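Local structure of short-chain-enoyl-CoA hydratase (Clostridium acetobutylicum, 5Z7R) at residues Ser61-Ala66 with Cys113-Ser118; Ala128-Pro133 with Gly177-Val182. The protein catalyses the reversible hydration of short-chain enoyl-CoA thioesters such as crotonyl-CoA, accepting hexenoyl-CoA but no longer analogues. All coordinates share one frame; numbering follows the deposited sequence.

Contact 1. Residues Ser61-Ala66 with Cys113-Ser118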
loop_
_atom_site.group_PDB
_atom_site.type_symbol
_atom_site.label_atom_id
_atom_site.label_comp_id
_atom_site.label_asym_id
_atom_site.label_seq_id
_atom_site.Cartn_x
_atom_site.Cartn_y
_atom_site.Cartn_z
ATOM N N SER A 61 29.156 -10.666 23.644
ATOM C CA SER A 61 28.320 -10.656 22.405
ATOM C C SER A 61 26.885 -11.029 22.562
ATOM O O SER A 61 26.545 -11.996 23.257
ATOM C CB SER A 61 28.879 -11.576 21.312
ATOM O OG SER A 61 29.479 -10.834 20.268
ATOM N N PHE A 62 26.052 -10.265 21.861
ATOM C CA PHE A 62 24.693 -10.681 21.582
ATOM C C PHE A 62 24.777 -11.696 20.427
ATOM O O PHE A 62 24.630 -12.884 20.650
ATOM C CB PHE A 62 23.810 -9.471 21.259
ATOM C CG PHE A 62 22.419 -9.834 20.843
ATOM C CD1 PHE A 62 21.518 -10.353 21.759
ATOM C CD2 PHE A 62 22.022 -9.676 19.526
ATOM C CE1 PHE A 62 20.244 -10.696 21.365
ATOM C CE2 PHE A 62 20.765 -10.020 19.126
ATOM C CZ PHE A 62 19.870 -10.512 20.045
ATOM N N VAL A 63 24.920 -11.182 19.227
ATOM C CA VAL A 63 25.241 -11.967 18.077
ATOM C C VAL A 63 26.173 -11.114 17.241
ATOM O O VAL A 63 25.798 -10.064 16.791
ATOM C CB VAL A 63 23.953 -12.340 17.321
ATOM C CG1 VAL A 63 24.237 -12.978 15.992
ATOM C CG2 VAL A 63 23.059 -13.220 18.159
ATOM N N ALA A 64 27.394 -11.556 17.049
ATOM C CA ALA A 64 28.312 -10.849 16.189
ATOM C C ALA A 64 28.299 -11.375 14.766
ATOM O O ALA A 64 29.119 -12.183 14.398
ATOM C CB ALA A 64 29.708 -10.880 16.762
ATOM N N GLY A 65 27.376 -10.913 13.957
ATOM C CA GLY A 65 27.379 -11.246 12.552
ATOM C C GLY A 65 26.958 -12.632 12.116
ATOM O O GLY A 65 26.317 -13.363 12.837
ATOM N N ALA A 66 27.336 -12.969 10.896
ATOM C CA ALA A 66 27.084 -14.293 10.366
ATOM C C ALA A 66 28.375 -14.825 9.762
ATOM O O ALA A 66 29.256 -14.040 9.377
ATOM C CB ALA A 66 25.930 -14.272 9.348
ATOM N N CYS A 113 22.260 -7.514 14.565
ATOM C CA CYS A 113 21.382 -6.366 14.537
ATOM C C CYS A 113 20.039 -6.775 13.963
ATOM O O CYS A 113 18.982 -6.513 14.556
ATOM C CB CYS A 113 21.985 -5.279 13.687
ATOM S SG CYS A 113 21.179 -3.712 14.024
ATOM N N GLU A 114 20.084 -7.505 12.845
ATOM C CA GLU A 114 18.843 -7.922 12.148
ATOM C C GLU A 114 17.986 -8.825 12.983
ATOM O O GLU A 114 16.763 -8.659 12.994
ATOM C CB GLU A 114 19.141 -8.529 10.775
ATOM C CG GLU A 114 19.788 -7.535 9.797
ATOM C CD GLU A 114 20.453 -8.213 8.604
ATOM O OE1 GLU A 114 21.321 -9.094 8.816
ATOM O OE2 GLU A 114 20.109 -7.877 7.453
ATOM N N ILE A 115 18.573 -9.745 13.752
ATOM C CA ILE A 115 17.717 -10.586 14.574
ATOM C C ILE A 115 17.069 -9.779 15.687
ATOM O O ILE A 115 15.890 -9.972 16.026
ATOM C CB ILE A 115 18.433 -11.854 15.125
ATOM C CG1 ILE A 115 17.388 -12.852 15.655
ATOM C CG2 ILE A 115 19.472 -11.526 16.205
ATOM C CD1 ILE A 115 17.871 -14.290 15.623
ATOM N N ALA A 116 17.828 -8.859 16.258
ATOM C CA ALA A 116 17.326 -8.042 17.360
ATOM C C ALA A 116 16.160 -7.166 16.850
ATOM O O ALA A 116 15.130 -7.023 17.533
ATOM C CB ALA A 116 18.449 -7.197 17.948
ATOM N N MET A 117 16.303 -6.631 15.631
ATOM C CA MET A 117 15.236 -5.784 15.015
ATOM C C MET A 117 13.999 -6.577 14.695
ATOM O O MET A 117 12.930 -6.001 14.486
ATOM C CB MET A 117 15.733 -5.147 13.749
ATOM C CG MET A 117 16.844 -4.177 14.031
ATOM S SD MET A 117 17.261 -3.035 12.735
ATOM C CE MET A 117 18.231 -3.974 11.566
ATOM N N SER A 118 14.133 -7.903 14.698
ATOM C CA SER A 118 13.028 -8.789 14.412
ATOM C C SER A 118 12.266 -9.183 15.637
ATOM O O SER A 118 11.271 -9.872 15.522
ATOM C CB SER A 118 13.521 -10.060 13.688
ATOM O OG SER A 118 14.347 -9.744 12.562
#

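Contact 2. Residues Ala128-Pro133 with Gly177-Val182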
loop_
_atom_site.group_PDB
_atom_site.type_symbol
_atom_site.label_atom_id
_atom_site.label_comp_id
_atom_site.label_asym_id
_atom_site.label_seq_id
_atom_site.Cartn_x
_atom_site.Cartn_y
_atom_site.Cartn_z
ATOM N N ALA A 128 26.692 -2.737 24.788
ATOM C CA ALA A 128 26.263 -3.161 23.447
ATOM C C ALA A 128 26.720 -2.198 22.369
ATOM O O ALA A 128 26.956 -1.031 22.628
ATOM C CB ALA A 128 24.760 -3.385 23.383
ATOM N N ARG A 129 26.916 -2.743 21.170
ATOM C CA ARG A 129 27.129 -1.964 19.944
ATOM C C ARG A 129 26.211 -2.464 18.825
ATOM O O ARG A 129 25.887 -3.645 18.764
ATOM C CB ARG A 129 28.572 -2.080 19.480
ATOM C CG ARG A 129 29.576 -1.661 20.525
ATOM C CD ARG A 129 30.896 -1.348 19.861
ATOM N NE ARG A 129 31.702 -0.433 20.666
ATOM C CZ ARG A 129 32.362 0.613 20.177
ATOM N NH1 ARG A 129 33.079 1.367 20.995
ATOM N NH2 ARG A 129 32.303 0.921 18.877
ATOM N N PHE A 130 25.795 -1.566 17.939
ATOM C CA PHE A 130 24.898 -1.932 16.835
ATOM C C PHE A 130 25.516 -1.475 15.550
ATOM O O PHE A 130 26.251 -0.505 15.528
ATOM C CB PHE A 130 23.500 -1.312 16.974
ATOM C CG PHE A 130 22.752 -1.787 18.163
ATOM C CD1 PHE A 130 23.038 -1.289 19.421
ATOM C CD2 PHE A 130 21.776 -2.744 18.044
ATOM C CE1 PHE A 130 22.338 -1.734 20.526
ATOM C CE2 PHE A 130 21.082 -3.193 19.150
ATOM C CZ PHE A 130 21.353 -2.692 20.382
ATOM N N GLY A 131 25.207 -2.194 14.479
ATOM C CA GLY A 131 25.789 -1.898 13.176
ATOM C C GLY A 131 25.420 -2.874 12.092
ATOM O O GLY A 131 24.826 -3.924 12.357
ATOM N N GLN A 132 25.783 -2.484 10.872
ATOM C CA GLN A 132 25.507 -3.246 9.646
ATOM C C GLN A 132 26.759 -3.199 8.792
ATOM O O GLN A 132 26.892 -2.338 7.945
ATOM C CB GLN A 132 24.353 -2.632 8.834
ATOM C CG GLN A 132 22.960 -2.753 9.434
ATOM C CD GLN A 132 22.472 -4.181 9.625
ATOM O OE1 GLN A 132 22.960 -5.128 9.000
ATOM N NE2 GLN A 132 21.479 -4.336 10.485
ATOM N N PRO A 133 27.677 -4.159 8.983
ATOM C CA PRO A 133 28.958 -4.070 8.271
ATOM C C PRO A 133 28.864 -4.398 6.775
ATOM O O PRO A 133 29.841 -4.175 6.015
ATOM C CB PRO A 133 29.830 -5.118 8.981
ATOM C CG PRO A 133 29.057 -5.621 10.135
ATOM C CD PRO A 133 27.612 -5.341 9.851
ATOM N N GLY A 177 16.086 5.500 18.988
ATOM C CA GLY A 177 14.974 4.571 19.163
ATOM C C GLY A 177 15.258 3.121 18.752
ATOM O O GLY A 177 14.372 2.294 18.821
ATOM N N LEU A 178 16.471 2.795 18.325
ATOM C CA LEU A 178 16.796 1.404 18.000
ATOM C C LEU A 178 16.480 0.510 19.180
ATOM O O LEU A 178 15.906 -0.594 19.023
ATOM C CB LEU A 178 18.273 1.271 17.628
ATOM C CG LEU A 178 18.684 -0.102 17.122
ATOM C CD1 LEU A 178 17.738 -0.615 16.051
ATOM C CD2 LEU A 178 20.103 -0.059 16.565
ATOM N N VAL A 179 16.857 1.000 20.380
ATOM C CA VAL A 179 16.445 0.366 21.636
ATOM C C VAL A 179 15.549 1.264 22.469
ATOM O O VAL A 179 15.606 2.479 22.315
ATOM C CB VAL A 179 17.648 -0.050 22.492
ATOM C CG1 VAL A 179 18.421 -1.135 21.752
ATOM C CG2 VAL A 179 18.550 1.148 22.830
ATOM N N ASN A 180 14.738 0.618 23.324
ATOM C CA ASN A 180 13.868 1.233 24.303
ATOM C C ASN A 180 14.526 1.564 25.655
ATOM O O ASN A 180 14.021 2.386 26.392
ATOM C CB ASN A 180 12.698 0.307 24.584
ATOM C CG ASN A 180 11.811 0.098 23.386
ATOM O OD1 ASN A 180 11.912 0.800 22.371
ATOM N ND2 ASN A 180 10.909 -0.870 23.502
ATOM N N LYS A 181 15.616 0.888 26.005
ATOM C CA LYS A 181 16.320 1.134 27.270
ATOM C C LYS A 181 17.762 0.702 27.230
ATOM O O LYS A 181 18.149 -0.238 26.528
ATOM C CB LYS A 181 15.703 0.347 28.398
ATOM C CG LYS A 181 14.312 0.734 28.827
ATOM C CD LYS A 181 14.104 0.221 30.250
ATOM C CE LYS A 181 12.665 0.386 30.712
ATOM N NZ LYS A 181 11.797 -0.683 30.145
ATOM N N VAL A 182 18.566 1.396 28.007
ATOM C CA VAL A 182 19.933 0.968 28.279
ATOM C C VAL A 182 20.029 0.796 29.799
ATOM O O VAL A 182 19.461 1.586 30.542
ATOM C CB VAL A 182 20.947 1.943 27.672
ATOM C CG1 VAL A 182 22.379 1.456 27.851
ATOM C CG2 VAL A 182 20.638 2.103 26.194
#

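Contact 1. Residues Ser61-Ala66 with Cys113-Ser118
In the crotonase fold of this enzyme the corner at F62 and V63 of strand 63-64 pack on helix 111-117, F62 against I115 and A116 and V63 against I115. The ring of F62 leads: its CE2 lies 3.5 Å from CG2 of I115 and 3.8 Å from CB of A116, both methyls approaching obliquely to the ring plane. CG of F62 is anti to the backbone N (chi1 175°), and this carries the ring out to the helix. V63 follows at longer range, its CG2 standing 4.4 Å from CG2 of I115; the same methyl lies above one face of the F62 ring, offset toward the rim. The meeting exemplifies how a strand can pack on a helix through apolar groups alone, with no hydrogen bond across it.

The chain turns a corner at F62 and passes into strand 63-64 of the smaller sheet, where V63 is joined to F107 by backbone hydrogen bonding. On the helix, E114 is by similarity the nucleophile, its OE2 hydrogen-bonded to the backbone N of F143 and of G145. The carbonyl O of E114 accepts a hydrogen bond of 2.7 Å from OG of S118, with the donor tilted 27° from the carbonyl plane. I115 also packs on F90 and L93 of helix 76-95.

Contact 2. Residues Ala128-Pro133 with Gly177-Val182
The phenyl ring of F130 has CG of L178 over one face, whereas V179 meets its far end obliquely, so two successive residues of one loop share a single aromatic side chain. CD2 of L178 does most of the touching: on the same side of the ring plane but displaced past the rim, it sits 3.5 Å from CG of F130 and equally close to CD2 of the ring, and it also reaches CB of F130 at 3.6 Å. This methyl therefore lies near the root of the ring, while CG of L178 stands slightly farther off, 4.2 Å from CD2 of F130. At the other end, CG1 of V179 comes to 3.6 Å from CZ of F130, with CE1 somewhat farther away.

The extended first torsion of L178 (chi1 -173°) sends its branched end out to the ring. No hydrogen bond joins the two segments, and all three touching residues are buried: a worked case of a strand and an irregular loop joined through one aromatic ring.

Further packing comes from I168 and A173 around F130, from M117 beside L178, and from L174 beside V179. The carbonyl O of L178 accepts a hydrogen bond from NE of R122. The side chain of N180 reaches across the subunit interface, its ND2 hydrogen-bonded to OE1 of Q160 and O of G156 of a second subunit. The arrangement joins strand 129-131 of the smaller sheet to the loop that leads from helix 170-175 into strand 182-183 of the larger sheet in the crotonase fold.

In the fold
Contacts 1 and 2 follow one another along the chain, and their centres lie 10 Å apart. Both involve the smaller sheet, contact 1 through strand 63-64 and contact 2 through strand 129-131, with strand 107-109 between them. They also touch directly: CB of C113 is 3.4 Å from the carbonyl O of G131, and the side chain of Q132 packs on C113, E114 and M117. Of the likely catalytic pair, E114 belongs to segment 113-118 of contact 1, and its side chain is about 10 Å from that of L178. E134, the probable proton acceptor, directly follows segment 128-133; its side chain is about 10 Å from that of V63 and about 11 Å from that of F130.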